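PDB 4AXH: Sec-alkylsulfatase from Pseudomonas sp., which hydrolyses (R)-secondary alkyl sulfates with strict inversion of configuration at a two-zinc centre, yielding (S)-secondary alcohols and sulfate. Local coordinates for residues G345-Q353 with G361-L369. Residues are numbered along the deposited sequence; the frame is centred on the assembly and turned at random. Where two conformers were deposited one is given.
Sequences GDRTDVLIQ and GGDKVRTYL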
ATOM      1  N   GLY A 345     -15.714 -17.159  21.323  1.00 33.83           N
ATOM      2  CA  GLY A 345     -15.117 -16.916  22.631  1.00 34.59           C
ATOM      3  C   GLY A 345     -15.764 -17.598  23.818  1.00 40.67           C
ATOM      4  O   GLY A 345     -15.065 -18.178  24.648  1.00 38.45           O
ATOM      5  N   ASP A 346     -17.110 -17.576  23.877  1.00 42.37           N
ATOM      6  CA  ASP A 346     -17.882 -18.211  24.960  1.00 43.76           C
ATOM      7  C   ASP A 346     -18.041 -19.730  24.793  1.00 48.16           C
ATOM      8  O   ASP A 346     -18.337 -20.412  25.787  1.00 48.21           O
ATOM      9  CB  ASP A 346     -19.256 -17.551  25.111  1.00 46.62           C
ATOM     10  CG  ASP A 346     -19.232 -16.029  25.170  1.00 60.53           C
ATOM     11  OD1 ASP A 346     -18.301 -15.470  25.809  1.00 59.77           O
ATOM     12  OD2 ASP A 346     -20.144 -15.397  24.582  1.00 69.86           O
ATOM     13  N   ARG A 347     -17.794 -20.250  23.543  1.00 43.88           N
ATOM     14  CA  ARG A 347     -17.865 -21.661  23.090  1.00 42.14           C
ATOM     15  C   ARG A 347     -16.494 -22.341  22.893  1.00 45.92           C
ATOM     16  O   ARG A 347     -16.436 -23.409  22.265  1.00 45.98           O
ATOM     17  CB  ARG A 347     -18.538 -21.699  21.735  1.00 37.47           C
ATOM     18  CG  ARG A 347     -20.016 -21.526  21.734  1.00 42.68           C
ATOM     19  CD  ARG A 347     -20.523 -21.895  20.366  1.00 38.55           C
ATOM     20  NE  ARG A 347     -20.453 -20.859  19.356  1.00 33.05           N
ATOM     21  CZ  ARG A 347     -20.867 -21.053  18.112  1.00 47.71           C
ATOM     22  NH1 ARG A 347     -21.334 -22.240  17.737  1.00 53.76           N
ATOM     23  NH2 ARG A 347     -20.863 -20.055  17.243  1.00 34.50           N
ATOM     24  N   THR A 348     -15.397 -21.732  23.378  1.00 40.98           N
ATOM     25  CA  THR A 348     -14.067 -22.294  23.154  1.00 40.00           C
ATOM     26  C   THR A 348     -13.256 -22.519  24.389  1.00 43.80           C
ATOM     27  O   THR A 348     -13.137 -21.615  25.211  1.00 44.98           O
ATOM     28  CB  THR A 348     -13.337 -21.642  21.966  1.00 48.93           C
ATOM     29  OG1 THR A 348     -12.057 -22.255  21.825  1.00 58.05           O
ATOM     30  CG2 THR A 348     -13.150 -20.170  22.124  1.00 49.60           C
ATOM     31  N   ASP A 349     -12.718 -23.750  24.535  1.00 39.17           N
ATOM     32  CA  ASP A 349     -11.916 -24.172  25.691  1.00 38.04           C
ATOM     33  C   ASP A 349     -10.429 -24.078  25.407  1.00 41.00           C
ATOM     34  O   ASP A 349      -9.645 -23.801  26.299  1.00 40.82           O
ATOM     35  CB  ASP A 349     -12.284 -25.608  26.129  1.00 39.62           C
ATOM     36  CG  ASP A 349     -13.678 -25.783  26.733  1.00 54.37           C
ATOM     37  OD1 ASP A 349     -14.343 -24.746  27.043  1.00 56.95           O
ATOM     38  OD2 ASP A 349     -14.111 -26.953  26.903  1.00 56.91           O
ATOM     39  N   VAL A 350     -10.028 -24.360  24.177  1.00 37.70           N
ATOM     40  CA  VAL A 350      -8.630 -24.306  23.771  1.00 36.12           C
ATOM     41  C   VAL A 350      -8.545 -23.780  22.384  1.00 36.85           C
ATOM     42  O   VAL A 350      -9.236 -24.270  21.509  1.00 36.02           O
ATOM     43  CB  VAL A 350      -7.847 -25.631  23.976  1.00 39.86           C
ATOM     44  CG1 VAL A 350      -8.726 -26.849  23.749  1.00 39.09           C
ATOM     45  CG2 VAL A 350      -6.570 -25.676  23.130  1.00 39.69           C
ATOM     46  N   LEU A 351      -7.731 -22.750  22.194  1.00 33.45           N
ATOM     47  CA  LEU A 351      -7.479 -22.145  20.894  1.00 33.36           C
ATOM     48  C   LEU A 351      -6.244 -22.825  20.281  1.00 36.08           C
ATOM     49  O   LEU A 351      -5.234 -22.979  20.961  1.00 32.98           O
ATOM     50  CB  LEU A 351      -7.251 -20.637  21.055  1.00 33.10           C
ATOM     51  CG  LEU A 351      -6.913 -19.848  19.802  1.00 38.57           C
ATOM     52  CD1 LEU A 351      -7.561 -18.523  19.840  1.00 39.40           C
ATOM     53  CD2 LEU A 351      -5.428 -19.620  19.686  1.00 42.61           C
ATOM     54  N   ILE A 352      -6.335 -23.243  19.011  1.00 33.22           N
ATOM     55  CA  ILE A 352      -5.183 -23.822  18.296  1.00 32.89           C
ATOM     56  C   ILE A 352      -4.805 -22.974  17.069  1.00 36.04           C
ATOM     57  O   ILE A 352      -5.601 -22.167  16.594  1.00 34.42           O
ATOM     58  CB  ILE A 352      -5.252 -25.345  18.014  1.00 34.92           C
ATOM     59  CG1 ILE A 352      -6.369 -25.687  17.019  1.00 33.51           C
ATOM     60  CG2 ILE A 352      -5.341 -26.158  19.342  1.00 36.51           C
ATOM     61  CD1 ILE A 352      -6.215 -26.982  16.349  1.00 25.45           C
ATOM     62  N   GLN A 353      -3.575 -23.107  16.605  1.00 34.19           N
ATOM     63  CA  GLN A 353      -3.105 -22.312  15.470  1.00 34.58           C
ATOM     64  C   GLN A 353      -2.283 -23.135  14.492  1.00 33.72           C
ATOM     65  O   GLN A 353      -1.971 -24.295  14.777  1.00 34.12           O
ATOM     66  CB  GLN A 353      -2.264 -21.136  15.983  1.00 37.12           C
ATOM     67  CG  GLN A 353      -3.035 -20.094  16.745  1.00 41.23           C
ATOM     68  CD  GLN A 353      -2.259 -19.655  17.920  1.00 56.12           C
ATOM     69  OE1 GLN A 353      -1.465 -20.399  18.485  1.00 50.90           O
ATOM     70  NE2 GLN A 353      -2.498 -18.434  18.313  1.00 62.58           N
ATOM     71  N   GLY A 361      -8.025 -22.963  28.168  1.00 35.95           N
ATOM     72  CA  GLY A 361      -8.972 -22.349  29.088  1.00 35.11           C
ATOM     73  C   GLY A 361      -9.642 -21.148  28.494  1.00 39.75           C
ATOM     74  O   GLY A 361      -8.959 -20.215  28.067  1.00 40.16           O
ATOM     75  N   GLY A 362     -10.976 -21.179  28.473  1.00 37.12           N
ATOM     76  CA  GLY A 362     -11.843 -20.142  27.912  1.00 36.06           C
ATOM     77  C   GLY A 362     -11.424 -18.744  28.267  1.00 39.41           C
ATOM     78  O   GLY A 362     -11.368 -17.887  27.389  1.00 39.90           O
ATOM     79  N   ASP A 363     -11.114 -18.519  29.561  1.00 36.10           N
ATOM     80  CA  ASP A 363     -10.706 -17.201  30.036  0.50 36.43           C
ATOM     81  C   ASP A 363      -9.379 -16.732  29.448  1.00 38.52           C
ATOM     82  O   ASP A 363      -9.292 -15.555  29.036  1.00 36.29           O
ATOM     83  CB  ASP A 363     -10.775 -17.083  31.571  0.50 39.25           C
ATOM     84  CG  ASP A 363     -12.203 -17.000  32.093  0.50 57.12           C
ATOM     85  OD1 ASP A 363     -12.904 -16.007  31.763  0.50 58.07           O
ATOM     86  OD2 ASP A 363     -12.621 -17.921  32.834  0.50 66.00           O
ATOM     87  N   LYS A 364      -8.376 -17.635  29.339  1.00 33.86           N
ATOM     88  CA  LYS A 364      -7.077 -17.312  28.745  1.00 32.52           C
ATOM     89  C   LYS A 364      -7.189 -17.106  27.253  1.00 35.49           C
ATOM     90  O   LYS A 364      -6.496 -16.235  26.743  1.00 36.36           O
ATOM     91  CB  LYS A 364      -6.003 -18.336  29.115  1.00 34.57           C
ATOM     92  CG  LYS A 364      -5.379 -18.089  30.476  1.00 48.74           C
ATOM     93  CD  LYS A 364      -4.913 -19.410  31.050  1.00 70.73           C
ATOM     94  CE  LYS A 364      -5.809 -19.886  32.179  1.00 90.88           C
ATOM     95  NZ  LYS A 364      -5.454 -21.259  32.624  1.00 99.06           N
ATOM     96  N   VAL A 365      -8.125 -17.835  26.568  1.00 31.42           N
ATOM     97  CA  VAL A 365      -8.399 -17.666  25.139  1.00 30.92           C
ATOM     98  C   VAL A 365      -9.068 -16.323  24.864  1.00 36.56           C
ATOM     99  O   VAL A 365      -8.691 -15.643  23.912  1.00 39.98           O
ATOM    100  CB  VAL A 365      -9.015 -18.872  24.339  1.00 34.33           C
ATOM    101  CG1 VAL A 365      -8.588 -20.234  24.876  1.00 32.87           C
ATOM    102  CG2 VAL A 365     -10.524 -18.791  24.220  1.00 34.76           C
ATOM    103  N   ARG A 366     -10.044 -15.934  25.695  1.00 32.64           N
ATOM    104  CA  ARG A 366     -10.785 -14.661  25.567  1.00 32.30           C
ATOM    105  C   ARG A 366      -9.883 -13.434  25.755  1.00 34.42           C
ATOM    106  O   ARG A 366     -10.026 -12.454  25.015  1.00 33.30           O
ATOM    107  CB  ARG A 366     -11.941 -14.606  26.554  1.00 32.64           C
ATOM    108  CG  ARG A 366     -13.169 -15.322  26.080  1.00 39.27           C
ATOM    109  CD  ARG A 366     -14.133 -15.503  27.237  1.00 46.71           C
ATOM    110  NE  ARG A 366     -14.691 -16.846  27.180  1.00 60.23           N
ATOM    111  CZ  ARG A 366     -14.708 -17.703  28.188  1.00 59.45           C
ATOM    112  NH1 ARG A 366     -14.249 -17.342  29.381  1.00 31.20           N
ATOM    113  NH2 ARG A 366     -15.215 -18.917  28.023  1.00 48.93           N
ATOM    114  N   THR A 367      -8.949 -13.498  26.744  1.00 28.94           N
ATOM    115  CA  THR A 367      -7.972 -12.448  27.000  1.00 27.43           C
ATOM    116  C   THR A 367      -7.011 -12.384  25.791  1.00 30.52           C
ATOM    117  O   THR A 367      -6.694 -11.294  25.335  1.00 31.97           O
ATOM    118  CB  THR A 367      -7.204 -12.752  28.307  1.00 31.32           C
ATOM    119  OG1 THR A 367      -8.104 -12.674  29.404  1.00 34.87           O
ATOM    120  CG2 THR A 367      -5.970 -11.834  28.537  1.00 17.65           C
ATOM    121  N   TYR A 368      -6.556 -13.549  25.286  1.00 23.69           N
ATOM    122  CA  TYR A 368      -5.618 -13.652  24.172  1.00 21.66           C
ATOM    123  C   TYR A 368      -6.224 -12.995  22.935  1.00 25.68           C
ATOM    124  O   TYR A 368      -5.636 -12.042  22.425  1.00 26.26           O
ATOM    125  CB  TYR A 368      -5.222 -15.122  23.977  1.00 21.30           C
ATOM    126  CG  TYR A 368      -4.247 -15.411  22.857  1.00 22.26           C
ATOM    127  CD1 TYR A 368      -4.686 -15.554  21.536  1.00 21.95           C
ATOM    128  CD2 TYR A 368      -2.911 -15.679  23.124  1.00 22.57           C
ATOM    129  CE1 TYR A 368      -3.801 -15.870  20.508  1.00 21.03           C
ATOM    130  CE2 TYR A 368      -2.014 -15.984  22.096  1.00 20.33           C
ATOM    131  CZ  TYR A 368      -2.474 -16.112  20.797  1.00 27.77           C
ATOM    132  OH  TYR A 368      -1.616 -16.453  19.776  1.00 35.45           O
ATOM    133  N   LEU A 369      -7.440 -13.386  22.551  1.00 22.54           N
ATOM    134  CA  LEU A 369      -8.165 -12.797  21.426  1.00 23.89           C
ATOM    135  C   LEU A 369      -8.357 -11.308  21.528  1.00 31.47           C
ATOM    136  O   LEU A 369      -8.044 -10.589  20.583  1.00 34.89           O
ATOM    137  CB  LEU A 369      -9.504 -13.493  21.189  1.00 24.66           C
ATOM    138  CG  LEU A 369      -9.395 -14.884  20.588  1.00 29.50           C
ATOM    139  CD1 LEU A 369     -10.763 -15.465  20.347  1.00 31.28           C
ATOM    140  CD2 LEU A 369      -8.535 -14.857  19.323  1.00 25.12           C
TER
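Next to the edge strand of the six-stranded sheet of the metallo-beta-lactamase fold, strand 350-352 packs against the first turns of helix 362-388, with Leu-351 touching Val-365, Tyr-368 and Leu-369. The axes of the short segments approach to 8.0 Å, their N-to-C directions 48° apart. Leu-351 has CG anti to the backbone N (chi1 177°), and its branches divide the work: CD1 lies 3.8 Å from Leu-369 CD2, while CD2 meets the Tyr-368 ring at CE1, the two side chains crossing at about a right angle. Val-365, from the helix, packs against both Thr-348 and Leu-351: CG1 lies against the backbone N and CB of Leu-351, CG2 3.6 Å from Thr-348 CG2. Val-359 of the neighbouring edge strand also touches Leu-351 and Val-365.

Polar contacts frame this apolar core. At the helix start, the N-H of the N-cap residue Gly-361 bonds to Asp-349 O (N to O 2.6 Å), and Gly-362 CA approaches Thr-348 O in a CA-H...O contact. Arg-366 bends at chi3 (-138°), bringing NE to Gly-345 O at 2.9 Å; the donor stands above the carbonyl plane. NH1 of the same guanidinium forms a salt bridge to Asp-363 OD1, one turn earlier, so two partners restrain its rotation. Asp-346 adds a nearby opposite charge, out of the guanidinium plane.

Toward the active site, Gln-353 and Tyr-368 reach for each other from opposite directions. Gln-353 NE2 donates to Tyr-368 OH at 2.6 Å, with the hydroxyl oxygen close to the amide plane; this oxygen also hydrogen-bonds to Ala-312 O. The Gln-353 side chain lies about 5 Å from that of the zinc ligand His-355, which places this pair near the zinc site. The whole is a helix covering a face of one of the two central sheets, as in the alpha-beta-beta-alpha sandwich of the metallo-beta-lactamase fold.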